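Local coordinates for lipopolysaccharide biosynthesis protein wbpB (Thermus thermophilus, PDB 3O9Z) that is an NAD-dependent dehydrogenase of sugar biosynthesis that probably oxidises a nucleotide-linked sugar on the way to 2,3-diacetamido-2,3-dideoxy-D-mannuronic acid, at residues L20-K24 with S45-E49; A97-K103 with R124-L130; R244-S248 with S259-T263. All blocks are in the same frame, centred on the assembly; numbering follows the deposited sequence. Where two conformers were deposited one is given.

Contact 1 (L20-K24 with S45-E49); sequences LKAIK and SFFPE
F46 and F47, two consecutive aromatics of a loop, receive one flank of the helical segment 20-24 and account for about half of the 331 Å² buried here. The F46 ring is covered by L20: its CB sits over the centre of one face, 3.8 Å from the ring centroid of F46 and 12° off the normal, a CH-pi contact. With L20 CG anti to its own carbonyl carbon (chi1 -68°), CD1 runs on to F46 CD2 at 3.7 Å. The two side chains cross at about a right angle. The F47 ring is met by I23 and K24, with L20 O at its edge. I23 CG2 touches CZ of F47 at 3.6 Å. K24 bends at chi2, chi3 and chi4, which carries its ammonium over a face of F47; NZ stands 3.9 Å from that ring's centroid, 22° off the normal, a cation-pi pair offset toward the rim. K24 NZ is also 2.8 Å from F46 O, at too poor an angle for a hydrogen bond. L20 and I23 pack on strand 5-9, and L20 and F47 on L30 of strand 29-34, so the helix and loop cover part of the Rossmann sheet. The chemistry grades from apolar at buried L20 and I23 to cationic at exposed K24, implying that the lysine shields aromatic carbon while its charge probably remains accessible to water.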
loop_
_atom_site.group_PDB
_atom_site.type_symbol
_atom_site.label_atom_id
_atom_site.label_comp_id
_atom_site.label_asym_id
_atom_site.label_seq_id
_atom_site.Cartn_x
_atom_site.Cartn_y
_atom_site.Cartn_z
ATOM N N LEU A 20 -1.104 -5.938 -23.117
ATOM C CA LEU A 20 -2.453 -5.643 -23.604
ATOM C C LEU A 20 -2.425 -5.560 -25.103
ATOM O O LEU A 20 -3.313 -6.134 -25.747
ATOM C CB LEU A 20 -2.927 -4.289 -23.079
ATOM C CG LEU A 20 -3.183 -4.235 -21.578
ATOM C CD1 LEU A 20 -3.621 -2.826 -21.099
ATOM C CD2 LEU A 20 -4.196 -5.283 -21.103
ATOM N N LYS A 21 -1.417 -4.887 -25.661
ATOM C CA LYS A 21 -1.268 -4.821 -27.110
ATOM C C LYS A 21 -1.072 -6.238 -27.692
ATOM O O LYS A 21 -1.684 -6.580 -28.724
ATOM C CB LYS A 21 -0.156 -3.837 -27.481
ATOM C CG LYS A 21 0.167 -3.742 -28.963
ATOM C CD LYS A 21 1.581 -3.219 -29.126
ATOM C CE LYS A 21 1.557 -1.880 -29.813
ATOM N NZ LYS A 21 1.918 -2.097 -31.240
ATOM N N ALA A 22 -0.271 -7.091 -27.051
ATOM C CA ALA A 22 -0.029 -8.441 -27.586
ATOM C C ALA A 22 -1.305 -9.286 -27.576
ATOM O O ALA A 22 -1.590 -10.032 -28.521
ATOM C CB ALA A 22 1.060 -9.174 -26.761
ATOM N N ILE A 23 -2.036 -9.264 -26.471
ATOM C CA ILE A 23 -3.273 -10.031 -26.381
ATOM C C ILE A 23 -4.232 -9.591 -27.473
ATOM O O ILE A 23 -4.853 -10.438 -28.118
ATOM C CB ILE A 23 -3.926 -9.846 -24.993
ATOM C CG1 ILE A 23 -3.068 -10.529 -23.934
ATOM C CG2 ILE A 23 -5.364 -10.425 -24.956
ATOM C CD1 ILE A 23 -3.433 -10.170 -22.491
ATOM N N LYS A 24 -4.375 -8.283 -27.646
ATOM C CA LYS A 24 -5.147 -7.715 -28.752
ATOM C C LYS A 24 -4.694 -8.324 -30.087
ATOM O O LYS A 24 -5.479 -8.981 -30.793
ATOM C CB LYS A 24 -4.964 -6.196 -28.753
ATOM C CG LYS A 24 -5.424 -5.470 -29.995
ATOM C CD LYS A 24 -6.747 -4.812 -29.690
ATOM C CE LYS A 24 -7.657 -5.770 -28.936
ATOM N NZ LYS A 24 -8.415 -5.032 -27.893
ATOM N N SER A 45 -9.043 1.365 -22.907
ATOM C CA SER A 45 -8.778 1.602 -24.323
ATOM C C SER A 45 -8.463 0.298 -25.057
ATOM O O SER A 45 -8.376 0.312 -26.281
ATOM C CB SER A 45 -7.639 2.609 -24.501
ATOM O OG SER A 45 -6.433 2.054 -24.012
ATOM N N PHE A 46 -8.320 -0.807 -24.327
ATOM C CA PHE A 46 -8.038 -2.111 -24.944
ATOM C C PHE A 46 -9.179 -3.103 -24.740
ATOM O O PHE A 46 -9.631 -3.768 -25.686
ATOM C CB PHE A 46 -6.758 -2.747 -24.355
ATOM C CG PHE A 46 -5.482 -2.029 -24.720
ATOM C CD1 PHE A 46 -4.739 -2.401 -25.839
ATOM C CD2 PHE A 46 -5.042 -0.972 -23.943
ATOM C CE1 PHE A 46 -3.573 -1.737 -26.152
ATOM C CE2 PHE A 46 -3.878 -0.290 -24.254
ATOM C CZ PHE A 46 -3.146 -0.678 -25.367
ATOM N N PHE A 47 -9.558 -3.298 -23.478
ATOM C CA PHE A 47 -10.514 -4.319 -23.089
ATOM C C PHE A 47 -11.470 -3.730 -22.066
ATOM O O PHE A 47 -11.373 -4.011 -20.866
ATOM C CB PHE A 47 -9.812 -5.581 -22.527
ATOM C CG PHE A 47 -9.014 -6.328 -23.561
ATOM C CD1 PHE A 47 -9.669 -7.141 -24.471
ATOM C CD2 PHE A 47 -7.634 -6.148 -23.654
ATOM C CE1 PHE A 47 -8.926 -7.813 -25.462
ATOM C CE2 PHE A 47 -6.895 -6.804 -24.628
ATOM C CZ PHE A 47 -7.541 -7.637 -25.536
ATOM N N PRO A 48 -12.426 -2.924 -22.559
ATOM C CA PRO A 48 -13.301 -2.180 -21.659
ATOM C C PRO A 48 -14.312 -3.015 -20.874
ATOM O O PRO A 48 -14.954 -2.469 -19.984
ATOM C CB PRO A 48 -14.036 -1.222 -22.608
ATOM C CG PRO A 48 -14.038 -1.912 -23.927
ATOM C CD PRO A 48 -12.673 -2.597 -23.972
ATOM N N GLU A 49 -14.389 -4.332 -21.083
ATOM C CA GLU A 49 -15.294 -5.222 -20.332
ATOM C C GLU A 49 -14.611 -6.221 -19.368
ATOM O O GLU A 49 -15.240 -7.008 -18.644
ATOM C CB GLU A 49 -16.256 -5.930 -21.311
ATOM C CG GLU A 49 -17.371 -4.979 -21.763
ATOM C CD GLU A 49 -18.248 -5.474 -22.899
ATOM O OE1 GLU A 49 -18.094 -6.628 -23.351
ATOM O OE2 GLU A 49 -19.094 -4.674 -23.355
#

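Contact 2 (A97-K103 with R124-L130); sequences ANALSEK and RRVYTVL. With NAD (nicotinamide-adenine-dinucleotide), chain E; AKG (2-oxoglutaric acid), chain F.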
loop_
_atom_site.group_PDB
_atom_site.type_symbol
_atom_site.label_atom_id
_atom_site.label_comp_id
_atom_site.label_asym_id
_atom_site.label_seq_id
_atom_site.Cartn_x
_atom_site.Cartn_y
_atom_site.Cartn_z
ATOM N N ALA A 97 -4.837 -23.463 -15.896
ATOM C CA ALA A 97 -4.430 -22.584 -16.990
ATOM C C ALA A 97 -2.895 -22.727 -17.167
ATOM O O ALA A 97 -2.178 -23.133 -16.233
ATOM C CB ALA A 97 -4.714 -21.093 -16.631
ATOM N N ASN A 98 -2.467 -22.383 -18.363
ATOM C CA ASN A 98 -1.028 -22.280 -18.659
ATOM C C ASN A 98 -0.618 -20.907 -18.141
ATOM O O ASN A 98 -1.466 -20.079 -17.779
ATOM C CB ASN A 98 -0.772 -22.363 -20.168
ATOM C CG ASN A 98 -0.860 -23.817 -20.720
ATOM O OD1 ASN A 98 -0.943 -24.814 -20.038
ATOM N ND2 ASN A 98 -0.702 -23.904 -22.001
ATOM N N ALA A 99 0.691 -20.678 -18.099
ATOM C CA ALA A 99 1.251 -19.401 -17.643
ATOM C C ALA A 99 2.156 -18.839 -18.691
ATOM O O ALA A 99 2.944 -19.584 -19.329
ATOM C CB ALA A 99 1.993 -19.608 -16.347
ATOM N N LEU A 100 2.125 -17.523 -18.836
ATOM C CA LEU A 100 3.095 -16.850 -19.656
ATOM C C LEU A 100 3.637 -15.718 -18.810
ATOM O O LEU A 100 2.982 -14.675 -18.657
ATOM C CB LEU A 100 2.537 -16.279 -20.949
ATOM C CG LEU A 100 3.484 -15.452 -21.850
ATOM C CD1 LEU A 100 4.889 -16.103 -22.003
ATOM C CD2 LEU A 100 2.899 -15.041 -23.196
ATOM N N SER A 101 4.831 -15.928 -18.299
ATOM C CA SER A 101 5.387 -14.996 -17.328
ATOM C C SER A 101 6.463 -14.116 -17.946
ATOM O O SER A 101 7.255 -14.549 -18.773
ATOM C CB SER A 101 6.029 -15.777 -16.204
ATOM O OG SER A 101 6.556 -14.950 -15.191
ATOM N N GLU A 102 6.456 -12.845 -17.538
ATOM C CA GLU A 102 7.629 -12.010 -17.816
ATOM C C GLU A 102 8.899 -12.676 -17.329
ATOM O O GLU A 102 8.907 -13.477 -16.387
ATOM C CB GLU A 102 7.457 -10.624 -17.180
ATOM C CG GLU A 102 6.726 -9.651 -18.087
ATOM C CD GLU A 102 7.510 -9.272 -19.330
ATOM O OE1 GLU A 102 8.740 -9.635 -19.370
ATOM O OE2 GLU A 102 6.979 -8.596 -20.231
ATOM N N LYS A 103 10.019 -12.199 -17.884
ATOM C CA LYS A 103 11.341 -12.544 -17.354
ATOM C C LYS A 103 11.596 -11.855 -16.013
ATOM O O LYS A 103 10.965 -10.828 -15.697
ATOM C CB LYS A 103 12.461 -12.251 -18.371
ATOM C CG LYS A 103 12.386 -10.902 -19.110
ATOM C CD LYS A 103 12.348 -9.619 -18.241
ATOM C CE LYS A 103 13.599 -9.411 -17.393
ATOM N NZ LYS A 103 13.361 -8.112 -16.626
ATOM N N ARG A 124 -0.495 -28.870 -17.329
ATOM C CA ARG A 124 -0.404 -27.544 -17.937
ATOM C C ARG A 124 1.070 -27.189 -18.141
ATOM O O ARG A 124 1.968 -27.917 -17.655
ATOM C CB ARG A 124 -1.032 -26.492 -17.007
ATOM C CG ARG A 124 -2.440 -26.872 -16.585
ATOM C CD ARG A 124 -3.371 -26.963 -17.761
ATOM N NE ARG A 124 -4.704 -27.376 -17.318
ATOM C CZ ARG A 124 -5.815 -27.368 -18.048
ATOM N NH1 ARG A 124 -6.948 -27.854 -17.550
ATOM N NH2 ARG A 124 -5.738 -27.002 -19.329
ATOM N N ARG A 125 1.276 -26.071 -18.840
ATOM C CA ARG A 125 2.636 -25.609 -19.208
ATOM C C ARG A 125 2.938 -24.185 -18.744
ATOM O O ARG A 125 2.055 -23.311 -18.737
ATOM C CB ARG A 125 2.825 -25.687 -20.712
ATOM C CG ARG A 125 2.822 -27.167 -21.241
ATOM C CD ARG A 125 3.956 -28.027 -20.685
ATOM N NE ARG A 125 5.284 -27.439 -20.896
ATOM C CZ ARG A 125 5.936 -27.392 -22.050
ATOM N NH1 ARG A 125 7.139 -26.820 -22.100
ATOM N NH2 ARG A 125 5.440 -27.946 -23.145
ATOM N N VAL A 126 4.228 -23.975 -18.489
ATOM C CA VAL A 126 4.787 -22.679 -18.080
ATOM C C VAL A 126 5.668 -22.130 -19.176
ATOM O O VAL A 126 6.652 -22.802 -19.534
ATOM C CB VAL A 126 5.606 -22.871 -16.825
ATOM C CG1 VAL A 126 6.109 -21.486 -16.325
ATOM C CG2 VAL A 126 4.777 -23.608 -15.754
ATOM N N TYR A 127 5.377 -20.919 -19.656
ATOM C CA TYR A 127 6.190 -20.194 -20.619
ATOM C C TYR A 127 6.630 -18.801 -20.206
ATOM O O TYR A 127 6.130 -18.296 -19.213
ATOM C CB TYR A 127 5.477 -20.082 -21.937
ATOM C CG TYR A 127 5.096 -21.443 -22.488
ATOM C CD1 TYR A 127 6.062 -22.242 -23.057
ATOM C CD2 TYR A 127 3.801 -21.926 -22.397
ATOM C CE1 TYR A 127 5.750 -23.497 -23.565
ATOM C CE2 TYR A 127 3.463 -23.186 -22.932
ATOM C CZ TYR A 127 4.458 -23.953 -23.509
ATOM O OH TYR A 127 4.182 -25.207 -24.027
ATOM N N THR A 128 7.629 -18.252 -20.891
ATOM C CA THR A 128 8.205 -16.976 -20.462
ATOM C C THR A 128 8.499 -16.029 -21.620
ATOM O O THR A 128 8.641 -16.396 -22.791
ATOM C CB THR A 128 9.415 -17.202 -19.525
ATOM O OG1 THR A 128 9.839 -15.995 -18.862
ATOM C CG2 THR A 128 10.563 -17.761 -20.318
ATOM N N VAL A 129 8.549 -14.733 -21.307
ATOM C CA VAL A 129 8.869 -13.708 -22.304
ATOM C C VAL A 129 10.389 -13.459 -22.307
ATOM O O VAL A 129 10.957 -12.910 -21.355
ATOM C CB VAL A 129 8.148 -12.373 -21.982
ATOM C CG1 VAL A 129 8.507 -11.254 -22.986
ATOM C CG2 VAL A 129 6.659 -12.614 -21.941
ATOM N N LEU A 130 11.029 -13.900 -23.382
ATOM C CA LEU A 130 12.454 -13.636 -23.581
ATOM C C LEU A 130 12.576 -13.039 -24.975
ATOM O O LEU A 130 12.838 -13.743 -25.951
ATOM C CB LEU A 130 13.278 -14.937 -23.491
ATOM C CG LEU A 130 13.386 -15.431 -22.051
ATOM C CD1 LEU A 130 13.662 -16.949 -21.956
ATOM C CD2 LEU A 130 14.343 -14.599 -21.226
HETATM P PA NAD E . 6.222 -2.050 -12.338
HETATM O O1A NAD E . 6.014 -0.914 -13.268
HETATM O O2A NAD E . 6.760 -1.855 -10.912
HETATM O O5B NAD E . 4.784 -2.702 -12.317
HETATM C C5B NAD E . 4.642 -3.781 -11.435
HETATM C C4B NAD E . 3.129 -4.004 -11.193
HETATM O O4B NAD E . 2.901 -5.223 -10.439
HETATM C C3B NAD E . 2.601 -2.857 -10.287
HETATM O O3B NAD E . 1.484 -2.178 -10.896
HETATM C C2B NAD E . 2.255 -3.541 -8.953
HETATM O O2B NAD E . 1.162 -2.947 -8.237
HETATM C C1B NAD E . 1.836 -4.927 -9.526
HETATM N N9A NAD E . 1.828 -5.953 -8.450
HETATM C C8A NAD E . 2.407 -6.048 -7.221
HETATM N N7A NAD E . 2.038 -7.171 -6.610
HETATM C C5A NAD E . 1.119 -7.796 -7.416
HETATM C C6A NAD E . 0.335 -9.007 -7.326
HETATM N N6A NAD E . 0.391 -9.781 -6.198
HETATM N N1A NAD E . -0.408 -9.225 -8.405
HETATM C C2A NAD E . -0.532 -8.528 -9.527
HETATM N N3A NAD E . 0.173 -7.371 -9.622
HETATM C C4A NAD E . 0.984 -7.060 -8.605
HETATM O O3 NAD E . 7.184 -3.114 -13.045
HETATM P PN NAD E . 7.373 -3.519 -14.543
HETATM O O1N NAD E . 8.594 -2.786 -15.098
HETATM O O2N NAD E . 6.066 -3.420 -15.280
HETATM O O5D NAD E . 7.911 -5.020 -14.439
HETATM C C5D NAD E . 6.883 -5.977 -14.381
HETATM C C4D NAD E . 7.530 -7.315 -14.780
HETATM O O4D NAD E . 7.841 -7.184 -16.185
HETATM C C3D NAD E . 8.826 -7.689 -14.046
HETATM O O3D NAD E . 8.859 -9.152 -14.009
HETATM C C2D NAD E . 9.889 -7.227 -15.055
HETATM O O2D NAD E . 11.084 -7.989 -14.969
HETATM C C1D NAD E . 9.244 -7.383 -16.437
HETATM N N1N NAD E . 9.776 -6.454 -17.433
HETATM C C2N NAD E . 10.145 -6.912 -18.610
HETATM C C3N NAD E . 10.644 -6.133 -19.634
HETATM C C7N NAD E . 11.073 -6.839 -20.855
HETATM O O7N NAD E . 10.616 -7.960 -21.165
HETATM N N7N NAD E . 11.867 -6.126 -21.645
HETATM C C4N NAD E . 10.736 -4.754 -19.398
HETATM C C5N NAD E . 10.255 -4.288 -18.174
HETATM C C6N NAD E . 9.755 -5.135 -17.188
HETATM C C1 AKG F . 13.490 -4.450 -17.324
HETATM O O1 AKG F . 13.596 -3.212 -17.125
HETATM O O2 AKG F . 13.024 -5.209 -16.466
HETATM C C2 AKG F . 13.794 -5.062 -18.600
HETATM O O5 AKG F . 13.655 -6.277 -18.721
HETATM C C3 AKG F . 14.299 -4.229 -19.748
HETATM C C4 AKG F . 15.825 -4.294 -19.732
HETATM C C5 AKG F . 16.484 -3.358 -20.725
HETATM O O3 AKG F . 16.098 -2.176 -20.799
HETATM O O4 AKG F . 17.388 -3.783 -21.448
#
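Strands 98-101 and 126-128 run side by side in the Rossmann sheet as the two strands of a right-handed beta-alpha-beta unit; their axes are 4.5 Å apart and 19° from parallel. The ladder alternates as parallel pairing requires: A99 N gives to R125 O, Y127 N to A99 O, S101 N to Y127 O and V129 N to S101 O. Before the ladder begins, the side chain of N98 stands in for a backbone acceptor: R125 N reaches N98 OD1 at 2.8 Å, nearly straight at 165° but from above the carbonyl plane. At the other end S101 O takes two donors from opposite faces of its plane, V129 N at 2.9 Å and T128 OG1 at 3.0 Å. T128 OG1 gets there because it stands anti to the backbone N (chi1 -168°). V129 O, by contrast, is buried without a polar partner, and K103 CG lies 3.3 Å from V129 O. Away from the ladder, R125 NE forms a salt bridge with E119.

Past the strand end, E102 turns its carboxylate between V129 and the cofactor. Its OE2 is hydrogen-bonded to H19 and H266, while OE1 accepts from K103 N at 3.2 Å. Were E102 an alanine, H19 and H266 would probably lose their shared acceptor and K103 N its bond to OE1, with a gap opened between V129 and the nicotinamide riboside. K103 bends at chi2 and chi3 and sends NZ into the pocket of NAD and 2-oxoglutarate, where N183 O is a further partner. K103 NZ binds NAD O2D and 2-oxoglutarate O5, each at 2.8 Å, thus linking the cofactor ribose to the ketone oxygen of the ligand.

Contact 3 (R244-S248 with S259-T263); sequences RTYRS and SEGFT. With AKG (2-oxoglutaric acid), chain F.
Stacking carries the contact between R247 and F262: the guanidinium lies flat on one face of the phenyl ring, with planes 13° apart and R247 CZ 4.0 Å from the F262 ring centroid. That CZ is 19° off the ring normal, so the same pair meets the geometry of a cation-pi interaction. The R247 chain is extended from CG to NE, and the two side chains cross at about a right angle.

Hydrogen bonding uses the rim of the guanidinium. On the protein side R247 NH1 gives to S259 OG at 2.9 Å, bent to 136°, and that hydroxyl is also bonded to E257, whose carboxylate takes R247 N as well. Toward the ligand, R247 NE donates to O4 of 2-oxoglutarate at 2.9 Å and R247 NH2 to O3 at 3.0 Å, with a weak further bond from NH2 to O4.

Van der Waals contact completes the grip, for F262 CZ approaches 2-oxoglutarate O4 to 3.4 Å. The loop bearing S259 and F262 is a type II turn, closed by F262 N bonding to S259 O, with G261 at the positive-phi position. H187 meets F262 edge-to-face, and Y158 and T160 of strand 152-160 pack on R247. Side-on bidentate donation from NE and NH2 of an arginine to a carboxylate is typical of anion-binding sites, here the distal carboxylate end of the 2-oxoglutarate pocket.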
loop_
_atom_site.group_PDB
_atom_site.type_symbol
_atom_site.label_atom_id
_atom_site.label_comp_id
_atom_site.label_asym_id
_atom_site.label_seq_id
_atom_site.Cartn_x
_atom_site.Cartn_y
_atom_site.Cartn_z
ATOM N N ARG A 244 21.026 6.618 -24.049
ATOM C CA ARG A 244 21.100 6.073 -22.687
ATOM C C ARG A 244 21.075 4.556 -22.622
ATOM O O ARG A 244 20.988 3.992 -21.528
ATOM C CB ARG A 244 20.003 6.680 -21.808
ATOM C CG ARG A 244 20.156 8.187 -21.751
ATOM C CD ARG A 244 19.091 8.906 -20.949
ATOM N NE ARG A 244 19.668 10.200 -20.608
ATOM C CZ ARG A 244 20.169 10.503 -19.417
ATOM N NH1 ARG A 244 20.082 9.651 -18.405
ATOM N NH2 ARG A 244 20.701 11.699 -19.232
ATOM N N THR A 245 21.149 3.903 -23.774
ATOM C CA THR A 245 21.258 2.459 -23.843
ATOM C C THR A 245 22.360 2.073 -24.822
ATOM O O THR A 245 22.633 2.754 -25.833
ATOM C CB THR A 245 19.970 1.762 -24.283
ATOM O OG1 THR A 245 19.722 2.050 -25.663
ATOM C CG2 THR A 245 18.765 2.214 -23.411
ATOM N N TYR A 246 22.942 0.920 -24.537
ATOM C CA TYR A 246 23.948 0.310 -25.389
ATOM C C TYR A 246 23.929 -1.178 -25.070
ATOM O O TYR A 246 24.349 -1.585 -23.988
ATOM C CB TYR A 246 25.326 0.921 -25.128
ATOM C CG TYR A 246 26.424 0.289 -25.964
ATOM C CD1 TYR A 246 26.403 0.413 -27.353
ATOM C CD2 TYR A 246 27.454 -0.432 -25.379
ATOM C CE1 TYR A 246 27.388 -0.182 -28.135
ATOM C CE2 TYR A 246 28.465 -1.012 -26.154
ATOM C CZ TYR A 246 28.413 -0.876 -27.527
ATOM O OH TYR A 246 29.399 -1.475 -28.285
ATOM N N ARG A 247 23.434 -1.975 -26.012
ATOM C CA ARG A 247 23.269 -3.410 -25.828
ATOM C C ARG A 247 23.968 -4.126 -26.954
ATOM O O ARG A 247 23.494 -4.106 -28.099
ATOM C CB ARG A 247 21.794 -3.827 -25.755
ATOM C CG ARG A 247 20.967 -3.139 -24.660
ATOM C CD ARG A 247 19.511 -3.627 -24.800
ATOM N NE ARG A 247 18.560 -2.910 -23.953
ATOM C CZ ARG A 247 17.819 -1.882 -24.357
ATOM N NH1 ARG A 247 18.021 -1.366 -25.576
ATOM N NH2 ARG A 247 16.902 -1.357 -23.546
ATOM N N SER A 248 25.130 -4.690 -26.639
ATOM C CA SER A 248 26.084 -5.104 -27.672
ATOM C C SER A 248 26.591 -6.510 -27.376
ATOM O O SER A 248 26.976 -6.828 -26.241
ATOM C CB SER A 248 27.283 -4.149 -27.687
ATOM O OG SER A 248 28.396 -4.734 -28.342
ATOM N N SER A 259 19.667 -2.896 -29.693
ATOM C CA SER A 259 18.664 -2.062 -29.044
ATOM C C SER A 259 17.458 -1.733 -29.924
ATOM O O SER A 259 16.336 -1.559 -29.435
ATOM C CB SER A 259 19.321 -0.768 -28.582
ATOM O OG SER A 259 20.171 -1.019 -27.459
ATOM N N GLU A 260 17.688 -1.695 -31.230
ATOM C CA GLU A 260 16.617 -1.242 -32.099
ATOM C C GLU A 260 15.557 -2.322 -32.161
ATOM O O GLU A 260 15.862 -3.493 -32.395
ATOM C CB GLU A 260 17.189 -0.922 -33.476
ATOM C CG GLU A 260 17.932 0.409 -33.468
ATOM C CD GLU A 260 18.731 0.657 -34.737
ATOM O OE1 GLU A 260 18.751 1.823 -35.190
ATOM O OE2 GLU A 260 19.341 -0.302 -35.270
ATOM N N GLY A 261 14.309 -1.938 -31.889
ATOM C CA GLY A 261 13.223 -2.907 -31.795
ATOM C C GLY A 261 13.138 -3.709 -30.508
ATOM O O GLY A 261 12.251 -4.546 -30.371
ATOM N N PHE A 262 14.063 -3.493 -29.576
ATOM C CA PHE A 262 13.979 -4.163 -28.266
ATOM C C PHE A 262 12.615 -4.091 -27.560
ATOM O O PHE A 262 12.197 -5.053 -26.910
ATOM C CB PHE A 262 15.069 -3.592 -27.333
ATOM C CG PHE A 262 15.207 -4.318 -26.010
ATOM C CD1 PHE A 262 15.930 -5.494 -25.917
ATOM C CD2 PHE A 262 14.569 -3.867 -24.854
ATOM C CE1 PHE A 262 16.033 -6.184 -24.701
ATOM C CE2 PHE A 262 14.681 -4.546 -23.636
ATOM C CZ PHE A 262 15.443 -5.691 -23.536
ATOM N N THR A 263 11.956 -2.938 -27.633
ATOM C CA THR A 263 10.656 -2.766 -26.998
ATOM C C THR A 263 9.474 -3.090 -27.906
ATOM O O THR A 263 8.318 -2.873 -27.519
ATOM C CB THR A 263 10.501 -1.329 -26.519
ATOM O OG1 THR A 263 10.555 -0.448 -27.650
ATOM C CG2 THR A 263 11.640 -0.986 -25.552
HETATM C C1 AKG F . 13.490 -4.450 -17.324
HETATM O O1 AKG F . 13.596 -3.212 -17.125
HETATM O O2 AKG F . 13.024 -5.209 -16.466
HETATM C C2 AKG F . 13.794 -5.062 -18.600
HETATM O O5 AKG F . 13.655 -6.277 -18.721
HETATM C C3 AKG F . 14.299 -4.229 -19.748
HETATM C C4 AKG F . 15.825 -4.294 -19.732
HETATM C C5 AKG F . 16.484 -3.358 -20.725
HETATM O O3 AKG F . 16.098 -2.176 -20.799
HETATM O O4 AKG F . 17.388 -3.783 -21.448
#

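In the fold
From the N terminus the three contacts follow in series, none nested or crossing. Contact 1 closes a 20-residue connection through strand 29-34, bringing the loop before strand 51-53 back onto helix 16-25. Contact 2 closes an equally long connection, through helix 109-122, within the same Rossmann domain. Contact 3 closes the shortest one, a 10-residue excursion through the hairpin of strands 245-251 and 254-257 in the second sheet. Centres of contacts 2 and 3 are about 24 Å apart on opposite sides of the chain's centre, yet both touch 2-oxoglutarate, which lies where the two domains meet; contact 1, its L20 side chain about 11 Å from NAD, meets contact 3's R244 of a neighbouring subunit through P48 and E49.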